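Local coordinates for protein WZI (Escherichia coli, PDB 2YNK) that probably acts as an outer-membrane lectin, a carbohydrate-binding beta-barrel that takes part in assembling the group 1 capsule, at residues G319-N324 with V374-E379; L14-D19 with S49-V54; G284-F289 with G314-G319. All blocks are in the same frame, centred on the assembly; numbering follows the deposited sequence.

How the contacts relate
Along the chain, contact 2 closes first, contact 3 follows and contact 1 comes last, yet their centres lie only about 10 to 11 Å apart. Contacts 1 and 3 are strand pairings at one end of the closed antiparallel barrel. Strands 306-317 and 322-331, neighbours in sequence and in the sheet, join them, and Gly-319 in the turn belongs to both. Contact 2 packs helix 8-19 against helix 49-65. It meets both pairings: Asp-19 OD2 is 2.8 Å from Ser-288 OG of contact 3, and Ser-50 lies against the Lys-320 and Asp-321 backbone of contact 1. The N-terminal helices thus pack against this end of the barrel wall, at strands 287-295, 306-317, 322-331 and 368-377.

Contact 1 of 3, residues G319-N324 with V374-E379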
loop_
_atom_site.group_PDB
_atom_site.type_symbol
_atom_site.label_atom_id
_atom_site.label_comp_id
_atom_site.label_asym_id
_atom_site.label_seq_id
_atom_site.Cartn_x
_atom_site.Cartn_y
_atom_site.Cartn_z
ATOM N N GLY A 319 -3.964 10.837 -26.755
ATOM C CA GLY A 319 -3.422 10.371 -28.023
ATOM C C GLY A 319 -2.939 8.965 -27.755
ATOM O O GLY A 319 -3.735 8.033 -27.662
ATOM N N LYS A 320 -1.629 8.824 -27.599
ATOM C CA LYS A 320 -1.038 7.596 -27.085
ATOM C C LYS A 320 -0.773 7.699 -25.577
ATOM O O LYS A 320 -0.367 6.719 -24.947
ATOM C CB LYS A 320 0.258 7.292 -27.830
ATOM C CG LYS A 320 0.056 6.926 -29.292
ATOM C CD LYS A 320 1.376 6.513 -29.930
ATOM C CE LYS A 320 1.194 5.508 -31.058
ATOM N NZ LYS A 320 2.509 4.986 -31.529
ATOM N N ASP A 321 -1.013 8.878 -24.999
ATOM C CA ASP A 321 -0.797 9.102 -23.568
ATOM C C ASP A 321 -1.905 8.443 -22.755
ATOM O O ASP A 321 -2.904 7.972 -23.314
ATOM C CB ASP A 321 -0.760 10.601 -23.239
ATOM C CG ASP A 321 0.405 11.331 -23.893
ATOM O OD1 ASP A 321 1.358 10.666 -24.369
ATOM O OD2 ASP A 321 0.366 12.585 -23.917
ATOM N N ALA A 322 -1.717 8.418 -21.436
ATOM C CA ALA A 322 -2.679 7.825 -20.513
ATOM C C ALA A 322 -2.960 8.772 -19.343
ATOM O O ALA A 322 -2.058 9.471 -18.868
ATOM C CB ALA A 322 -2.153 6.499 -20.001
ATOM N N VAL A 323 -4.214 8.795 -18.889
ATOM C CA VAL A 323 -4.622 9.666 -17.803
ATOM C C VAL A 323 -5.266 8.854 -16.695
ATOM O O VAL A 323 -6.195 8.094 -16.948
ATOM C CB VAL A 323 -5.581 10.765 -18.285
ATOM C CG1 VAL A 323 -6.124 11.563 -17.106
ATOM C CG2 VAL A 323 -4.859 11.691 -19.242
ATOM N N ASN A 324 -4.743 9.029 -15.472
ATOM C CA ASN A 324 -5.226 8.354 -14.256
ATOM C C ASN A 324 -5.781 9.378 -13.293
ATOM O O ASN A 324 -5.143 10.398 -13.057
ATOM C CB ASN A 324 -4.075 7.668 -13.532
ATOM C CG ASN A 324 -3.705 6.341 -14.125
ATOM O OD1 ASN A 324 -4.422 5.363 -13.965
ATOM N ND2 ASN A 324 -2.545 6.284 -14.768
ATOM N N VAL A 374 -4.911 13.636 -10.233
ATOM C CA VAL A 374 -4.872 13.381 -11.660
ATOM C C VAL A 374 -3.422 13.155 -12.056
ATOM O O VAL A 374 -2.531 13.784 -11.479
ATOM C CB VAL A 374 -5.382 14.595 -12.450
ATOM C CG1 VAL A 374 -5.436 14.269 -13.936
ATOM C CG2 VAL A 374 -6.738 15.039 -11.929
ATOM N N GLU A 375 -3.178 12.271 -13.026
ATOM C CA GLU A 375 -1.866 12.222 -13.679
ATOM C C GLU A 375 -1.865 11.792 -15.164
ATOM O O GLU A 375 -2.595 10.886 -15.597
ATOM C CB GLU A 375 -0.869 11.370 -12.893
ATOM C CG GLU A 375 -1.317 9.945 -12.657
ATOM C CD GLU A 375 -0.180 8.928 -12.654
ATOM O OE1 GLU A 375 1.003 9.336 -12.739
ATOM O OE2 GLU A 375 -0.485 7.708 -12.573
ATOM N N LEU A 376 -1.025 12.489 -15.919
ATOM C CA LEU A 376 -0.792 12.229 -17.309
ATOM C C LEU A 376 0.488 11.429 -17.404
ATOM O O LEU A 376 1.475 11.754 -16.741
ATOM C CB LEU A 376 -0.628 13.539 -18.083
ATOM C CG LEU A 376 -0.434 13.372 -19.596
ATOM C CD1 LEU A 376 -1.763 13.063 -20.262
ATOM C CD2 LEU A 376 0.197 14.612 -20.198
ATOM N N ILE A 377 0.470 10.390 -18.240
ATOM C CA ILE A 377 1.651 9.591 -18.491
ATOM C C ILE A 377 1.904 9.559 -19.997
ATOM O O ILE A 377 1.101 9.036 -20.770
ATOM C CB ILE A 377 1.520 8.176 -17.897
ATOM C CG1 ILE A 377 1.070 8.265 -16.427
ATOM C CG2 ILE A 377 2.851 7.455 -17.988
ATOM C CD1 ILE A 377 0.893 6.932 -15.719
ATOM N N THR A 378 3.027 10.141 -20.397
ATOM C CA THR A 378 3.453 10.166 -21.785
ATOM C C THR A 378 3.796 8.776 -22.323
ATOM O O THR A 378 4.103 7.854 -21.557
ATOM C CB THR A 378 4.709 11.045 -21.950
ATOM O OG1 THR A 378 4.510 12.285 -21.266
ATOM C CG2 THR A 378 5.004 11.320 -23.437
ATOM N N GLU A 379 3.727 8.651 -23.650
ATOM C CA GLU A 379 4.318 7.532 -24.397
ATOM C C GLU A 379 5.781 7.367 -23.987
ATOM O O GLU A 379 6.256 6.272 -23.720
ATOM C CB GLU A 379 4.206 7.851 -25.895
ATOM C CG GLU A 379 4.866 6.869 -26.842
ATOM C CD GLU A 379 4.447 7.105 -28.280
ATOM O OE1 GLU A 379 3.998 8.238 -28.594
ATOM O OE2 GLU A 379 4.558 6.156 -29.093
#
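Glu-375 carries CG between its backbone N and carbonyl carbon (chi1 57°) and bends at chi2, which lays its carboxylate alongside the Asn-324 amide. The two groups point the same way with planes 31° apart, ND2 of Asn-324 lying 3.3 Å from OE2 of Glu-375, while Asn-324 OD1 is hydrogen-bonded to His-315. On this face Ile-377 CD1 also touches Asn-324 ND2, and helix 8-19 packs over the group. The other face is apolar: Val-323 CG2, anti to its carbonyl carbon, meets Leu-376 CD1 at 3.5 Å, with Trp-318 and a bound dodecane beside them. Between the faces runs an antiparallel ladder, with paired backbone bonds at Ala-322/Ile-377 and Asn-324/Glu-375; Asn-324 N to Glu-375 O measures 2.8 Å. Where the strands end, Asp-321 OD1 accepts the backbone N-H of Glu-379, N to OD1 3.2 Å, on the anti side and 32° out of the carboxylate plane. Farther out, NZ of the extended Lys-320 forms a salt bridge with OE2 of Glu-379 at 3.4 Å, its hydrogen bond weak. Such chemistry, mixed polar and apolar toward the helices, apolar at Val-323 and Leu-376, fits a membrane barrel wall whose Leu-376 face meets lipid-like chains.

Contact 2 of 3, residues L14-D19 with S49-V54; sequences LAWLSD and SSEQVV
Trp-16 leaves its helix with CB directed at helix 49-65 and runs out to Val-54, Glu-51 and Ser-50. With CG anti to the backbone N (chi1 -170°), the indole reaches that helix with its six-membered ring foremost. CD2 comes within 4.0 Å of Val-54 CG2, and CE3 is closer to the same methyl, at 3.6 Å. That methyl stands over one ring face in a CH-pi contact, 3.8 Å from the centroid of the six-membered ring. Next along the rim, CZ3 meets Glu-51 CG at 3.6 Å. The two helices belong to the N-terminal helical part lying against the barrel wall; their segment axes pass 10.5 Å apart at 140°, closer to antiparallel than perpendicular. At the tip, CH2 abuts the same Glu-51 methylene and, in the ring plane, Ser-50 OG at 3.8 Å. The Glu-51 carboxylate stands nearly perpendicular to the indole and is held elsewhere, by Arg-20 and the backbone N atoms of Ser-47 and Tyr-48. On the pyrrole side, CD1 packs on His-315 CB, and NE1 gives its hydrogen bond to the carbonyl of His-316. Beside the indole, Leu-17 slides past Val-54 in the opposite direction, CD1 meeting CG1 at 3.4 Å.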
loop_
_atom_site.group_PDB
_atom_site.type_symbol
_atom_site.label_atom_id
_atom_site.label_comp_id
_atom_site.label_asym_id
_atom_site.label_seq_id
_atom_site.Cartn_x
_atom_site.Cartn_y
_atom_site.Cartn_z
ATOM N N LEU A 14 -0.971 -0.937 -14.007
ATOM C CA LEU A 14 -1.817 -2.129 -13.928
ATOM C C LEU A 14 -3.281 -1.742 -13.750
ATOM O O LEU A 14 -4.160 -2.327 -14.383
ATOM C CB LEU A 14 -1.395 -3.039 -12.767
ATOM C CG LEU A 14 -0.083 -3.818 -12.895
ATOM C CD1 LEU A 14 0.086 -4.732 -11.691
ATOM C CD2 LEU A 14 -0.051 -4.619 -14.187
ATOM N N ALA A 15 -3.538 -0.761 -12.886
ATOM C CA ALA A 15 -4.909 -0.334 -12.588
ATOM C C ALA A 15 -5.579 0.275 -13.818
ATOM O O ALA A 15 -6.786 0.134 -14.018
ATOM C CB ALA A 15 -4.918 0.660 -11.431
ATOM N N TRP A 16 -4.783 0.962 -14.625
ATOM C CA TRP A 16 -5.254 1.544 -15.872
ATOM C C TRP A 16 -5.709 0.431 -16.786
ATOM O O TRP A 16 -6.834 0.434 -17.277
ATOM C CB TRP A 16 -4.122 2.364 -16.496
ATOM C CG TRP A 16 -4.488 3.239 -17.675
ATOM C CD1 TRP A 16 -4.843 4.581 -17.657
ATOM C CD2 TRP A 16 -4.484 2.868 -19.097
ATOM N NE1 TRP A 16 -5.077 5.041 -18.930
ATOM C CE2 TRP A 16 -4.869 4.068 -19.837
ATOM C CE3 TRP A 16 -4.213 1.706 -19.800
ATOM C CZ2 TRP A 16 -4.982 4.075 -21.222
ATOM C CZ3 TRP A 16 -4.320 1.725 -21.197
ATOM C CH2 TRP A 16 -4.700 2.881 -21.888
ATOM N N LEU A 17 -4.841 -0.554 -16.982
ATOM C CA LEU A 17 -5.131 -1.678 -17.860
ATOM C C LEU A 17 -6.334 -2.496 -17.374
ATOM O O LEU A 17 -7.151 -2.956 -18.180
ATOM C CB LEU A 17 -3.888 -2.571 -17.988
ATOM C CG LEU A 17 -2.729 -1.942 -18.768
ATOM C CD1 LEU A 17 -1.402 -2.545 -18.348
ATOM C CD2 LEU A 17 -2.945 -2.098 -20.270
ATOM N N SER A 18 -6.443 -2.660 -16.057
ATOM C CA SER A 18 -7.482 -3.509 -15.468
ATOM C C SER A 18 -8.859 -2.877 -15.584
ATOM O O SER A 18 -9.824 -3.546 -15.936
ATOM C CB SER A 18 -7.158 -3.817 -13.999
ATOM O OG SER A 18 -8.302 -4.267 -13.286
ATOM N N ASP A 19 -8.945 -1.586 -15.295
ATOM C CA ASP A 19 -10.230 -0.893 -15.283
ATOM C C ASP A 19 -10.755 -0.626 -16.687
ATOM O O ASP A 19 -11.938 -0.388 -16.869
ATOM C CB ASP A 19 -10.118 0.419 -14.505
ATOM C CG ASP A 19 -10.019 0.204 -13.004
ATOM O OD1 ASP A 19 -9.679 -0.918 -12.563
ATOM O OD2 ASP A 19 -10.289 1.166 -12.257
ATOM N N SER A 49 -3.653 2.130 -29.274
ATOM C CA SER A 49 -2.195 2.234 -29.247
ATOM C C SER A 49 -1.746 2.671 -27.857
ATOM O O SER A 49 -0.723 2.208 -27.341
ATOM C CB SER A 49 -1.708 3.232 -30.293
ATOM O OG SER A 49 -2.664 3.374 -31.329
ATOM N N SER A 50 -2.524 3.558 -27.246
ATOM C CA SER A 50 -2.301 3.926 -25.856
ATOM C C SER A 50 -2.200 2.672 -25.002
ATOM O O SER A 50 -1.358 2.595 -24.113
ATOM C CB SER A 50 -3.418 4.836 -25.338
ATOM O OG SER A 50 -4.688 4.222 -25.466
ATOM N N GLU A 51 -3.038 1.682 -25.293
ATOM C CA GLU A 51 -3.056 0.447 -24.511
ATOM C C GLU A 51 -1.819 -0.435 -24.713
ATOM O O GLU A 51 -1.428 -1.171 -23.807
ATOM C CB GLU A 51 -4.342 -0.340 -24.781
ATOM C CG GLU A 51 -5.588 0.394 -24.306
ATOM C CD GLU A 51 -6.883 -0.269 -24.720
ATOM O OE1 GLU A 51 -6.922 -0.967 -25.765
ATOM O OE2 GLU A 51 -7.880 -0.063 -23.997
ATOM N N GLN A 52 -1.196 -0.354 -25.883
ATOM C CA GLN A 52 0.008 -1.141 -26.149
ATOM C C GLN A 52 1.190 -0.489 -25.447
ATOM O O GLN A 52 2.057 -1.174 -24.918
ATOM C CB GLN A 52 0.261 -1.277 -27.654
ATOM C CG GLN A 52 -1.001 -1.604 -28.449
ATOM C CD GLN A 52 -0.769 -2.554 -29.614
ATOM O OE1 GLN A 52 -1.092 -2.238 -30.766
ATOM N NE2 GLN A 52 -0.225 -3.732 -29.317
ATOM N N VAL A 53 1.200 0.841 -25.433
ATOM C CA VAL A 53 2.208 1.611 -24.700
ATOM C C VAL A 53 2.231 1.243 -23.210
ATOM O O VAL A 53 3.283 0.930 -22.655
ATOM C CB VAL A 53 1.956 3.131 -24.836
ATOM C CG1 VAL A 53 2.829 3.920 -23.868
ATOM C CG2 VAL A 53 2.193 3.588 -26.266
ATOM N N VAL A 54 1.071 1.268 -22.565
ATOM C CA VAL A 54 1.004 0.890 -21.161
ATOM C C VAL A 54 1.452 -0.561 -20.985
ATOM O O VAL A 54 2.328 -0.829 -20.177
ATOM C CB VAL A 54 -0.396 1.115 -20.547
ATOM C CG1 VAL A 54 -0.428 0.611 -19.114
ATOM C CG2 VAL A 54 -0.777 2.592 -20.594
#

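Contact 3 of 3, residues G284-F289 with G314-G319. With D12 (dodecane), chain F.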
loop_
_atom_site.group_PDB
_atom_site.type_symbol
_atom_site.label_atom_id
_atom_site.label_comp_id
_atom_site.label_asym_id
_atom_site.label_seq_id
_atom_site.Cartn_x
_atom_site.Cartn_y
_atom_site.Cartn_z
ATOM N N GLY A 284 -19.037 0.289 -20.548
ATOM C CA GLY A 284 -17.881 0.652 -21.365
ATOM C C GLY A 284 -17.154 1.900 -20.883
ATOM O O GLY A 284 -16.350 2.471 -21.620
ATOM N N TRP A 285 -17.433 2.324 -19.651
ATOM C CA TRP A 285 -16.702 3.420 -19.029
ATOM C C TRP A 285 -15.523 2.858 -18.288
ATOM O O TRP A 285 -15.673 1.901 -17.527
ATOM C CB TRP A 285 -17.589 4.197 -18.064
ATOM C CG TRP A 285 -18.706 4.965 -18.727
ATOM C CD1 TRP A 285 -18.873 5.238 -20.086
ATOM C CD2 TRP A 285 -19.840 5.624 -18.068
ATOM N NE1 TRP A 285 -20.008 5.977 -20.303
ATOM C CE2 TRP A 285 -20.634 6.245 -19.137
ATOM C CE3 TRP A 285 -20.267 5.750 -16.754
ATOM C CZ2 TRP A 285 -21.794 6.954 -18.874
ATOM C CZ3 TRP A 285 -21.443 6.465 -16.502
ATOM C CH2 TRP A 285 -22.186 7.052 -17.537
ATOM N N PRO A 286 -14.329 3.442 -18.488
ATOM C CA PRO A 286 -13.145 2.977 -17.791
ATOM C C PRO A 286 -13.063 3.672 -16.433
ATOM O O PRO A 286 -12.136 4.439 -16.152
ATOM C CB PRO A 286 -12.029 3.408 -18.725
ATOM C CG PRO A 286 -12.521 4.698 -19.292
ATOM C CD PRO A 286 -14.024 4.622 -19.315
ATOM N N VAL A 287 -14.071 3.384 -15.617
ATOM C CA VAL A 287 -14.298 4.037 -14.352
ATOM C C VAL A 287 -14.639 2.939 -13.361
ATOM O O VAL A 287 -15.274 1.949 -13.728
ATOM C CB VAL A 287 -15.479 5.025 -14.449
ATOM C CG1 VAL A 287 -15.840 5.584 -13.078
ATOM C CG2 VAL A 287 -15.153 6.148 -15.418
ATOM N N SER A 288 -14.197 3.095 -12.119
ATOM C CA SER A 288 -14.566 2.165 -11.067
ATOM C C SER A 288 -14.861 2.930 -9.808
ATOM O O SER A 288 -14.457 4.078 -9.663
ATOM C CB SER A 288 -13.439 1.178 -10.786
ATOM O OG SER A 288 -12.974 0.571 -11.972
ATOM N N PHE A 289 -15.574 2.294 -8.896
ATOM C CA PHE A 289 -15.689 2.831 -7.562
ATOM C C PHE A 289 -15.421 1.732 -6.545
ATOM O O PHE A 289 -15.669 0.549 -6.809
ATOM C CB PHE A 289 -17.024 3.557 -7.341
ATOM C CG PHE A 289 -18.242 2.676 -7.403
ATOM C CD1 PHE A 289 -18.857 2.395 -8.620
ATOM C CD2 PHE A 289 -18.814 2.176 -6.238
ATOM C CE1 PHE A 289 -20.002 1.602 -8.676
ATOM C CE2 PHE A 289 -19.962 1.388 -6.284
ATOM C CZ PHE A 289 -20.558 1.097 -7.505
ATOM N N GLY A 314 -10.942 6.762 -12.439
ATOM C CA GLY A 314 -11.069 6.680 -13.886
ATOM C C GLY A 314 -9.714 6.574 -14.557
ATOM O O GLY A 314 -8.694 6.969 -13.987
ATOM N N HIS A 315 -9.715 6.040 -15.776
ATOM C CA HIS A 315 -8.489 5.746 -16.508
ATOM C C HIS A 315 -8.747 5.923 -17.982
ATOM O O HIS A 315 -9.593 5.249 -18.549
ATOM C CB HIS A 315 -8.051 4.319 -16.215
ATOM C CG HIS A 315 -7.862 4.027 -14.745
ATOM N ND1 HIS A 315 -6.712 4.275 -14.102
ATOM C CD2 HIS A 315 -8.729 3.490 -13.801
ATOM C CE1 HIS A 315 -6.831 3.913 -12.814
ATOM N NE2 HIS A 315 -8.065 3.434 -12.630
ATOM N N HIS A 316 -8.025 6.834 -18.620
ATOM C CA HIS A 316 -8.360 7.275 -19.958
ATOM C C HIS A 316 -7.137 7.320 -20.822
ATOM O O HIS A 316 -6.031 7.503 -20.327
ATOM C CB HIS A 316 -8.994 8.660 -19.901
ATOM C CG HIS A 316 -10.160 8.767 -18.945
ATOM N ND1 HIS A 316 -11.370 8.249 -19.213
ATOM C CD2 HIS A 316 -10.265 9.374 -17.694
ATOM C CE1 HIS A 316 -12.208 8.504 -18.190
ATOM N NE2 HIS A 316 -11.531 9.193 -17.263
ATOM N N GLY A 317 -7.331 7.133 -22.129
ATOM C CA GLY A 317 -6.270 7.340 -23.119
ATOM C C GLY A 317 -6.489 8.680 -23.793
ATOM O O GLY A 317 -7.631 9.114 -23.933
ATOM N N TRP A 318 -5.410 9.357 -24.182
ATOM C CA TRP A 318 -5.531 10.627 -24.887
ATOM C C TRP A 318 -5.142 10.393 -26.328
ATOM O O TRP A 318 -5.923 9.800 -27.082
ATOM C CB TRP A 318 -4.712 11.702 -24.193
ATOM C CG TRP A 318 -5.176 13.105 -24.504
ATOM C CD1 TRP A 318 -5.572 13.620 -25.735
ATOM C CD2 TRP A 318 -5.293 14.235 -23.566
ATOM N NE1 TRP A 318 -5.918 14.942 -25.625
ATOM C CE2 TRP A 318 -5.772 15.372 -24.353
ATOM C CE3 TRP A 318 -5.057 14.408 -22.206
ATOM C CZ2 TRP A 318 -5.999 16.615 -23.784
ATOM C CZ3 TRP A 318 -5.290 15.666 -21.642
ATOM C CH2 TRP A 318 -5.748 16.742 -22.415
ATOM N N GLY A 319 -3.964 10.837 -26.755
ATOM C CA GLY A 319 -3.422 10.371 -28.023
ATOM C C GLY A 319 -2.939 8.965 -27.755
ATOM O O GLY A 319 -3.735 8.033 -27.662
HETATM C C1 D12 F . -1.745 14.827 -25.508
HETATM C C2 D12 F . -2.129 15.756 -24.369
HETATM C C3 D12 F . -0.910 16.468 -23.770
HETATM C C4 D12 F . -1.305 17.629 -22.848
HETATM C C5 D12 F . -0.701 17.516 -21.443
HETATM C C6 D12 F . -0.689 18.849 -20.680
HETATM C C7 D12 F . -1.244 18.763 -19.250
HETATM C C8 D12 F . -0.197 18.371 -18.203
HETATM C C9 D12 F . -0.064 19.417 -17.092
HETATM C C10 D12 F . 0.914 18.958 -16.008
HETATM C C11 D12 F . 0.984 19.931 -14.828
HETATM C C12 D12 F . 1.737 19.336 -13.655
#
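Pro-286 and His-316 cross at about a right angle, the proline CG lying 3.7 Å from His-316 ND1 in an oblique approach to the imidazole. His-316 CG sits anti to its carbonyl carbon (chi1 -52°), which puts the ring beside Pro-286 CG; the same ring meets the indole of Trp-325, with planes about 15° apart. NE2 of His-316 is hydrogen-bonded to Trp-325 NE1. The preceding residue, His-315, takes another direction: its ring packs on Ala-15 and Asp-19 of helix 8-19 and has hydrogen-bond partners at both nitrogens, Asn-324 and, at NE2, Glu-313 OE1. Between these side chains, the backbone N of His-315 bonds Pro-286 O at 2.9 Å. Pro-286 is the centre of an inverse gamma turn, closed by a weak bond from Val-287 N to Trp-285 O, so the chain bends just before it enters strand 287-295. There Val-287 pairs with Gly-314 as an antiparallel non-hydrogen-bonded pair of the barrel sheet, CA to CA 4.2 Å; Gly-314 CA also makes a CA-H...O contact to Pro-286 O at 3.4 Å. Beyond the end of strand 306-317, Trp-318 presents one indole face to dodecane: C2 of the alkane stands over the ring centre, 3.6 Å from CD2 of Trp-318. Hexane touches this tryptophan as well, consistent with an aromatic residue at the lipid-facing surface.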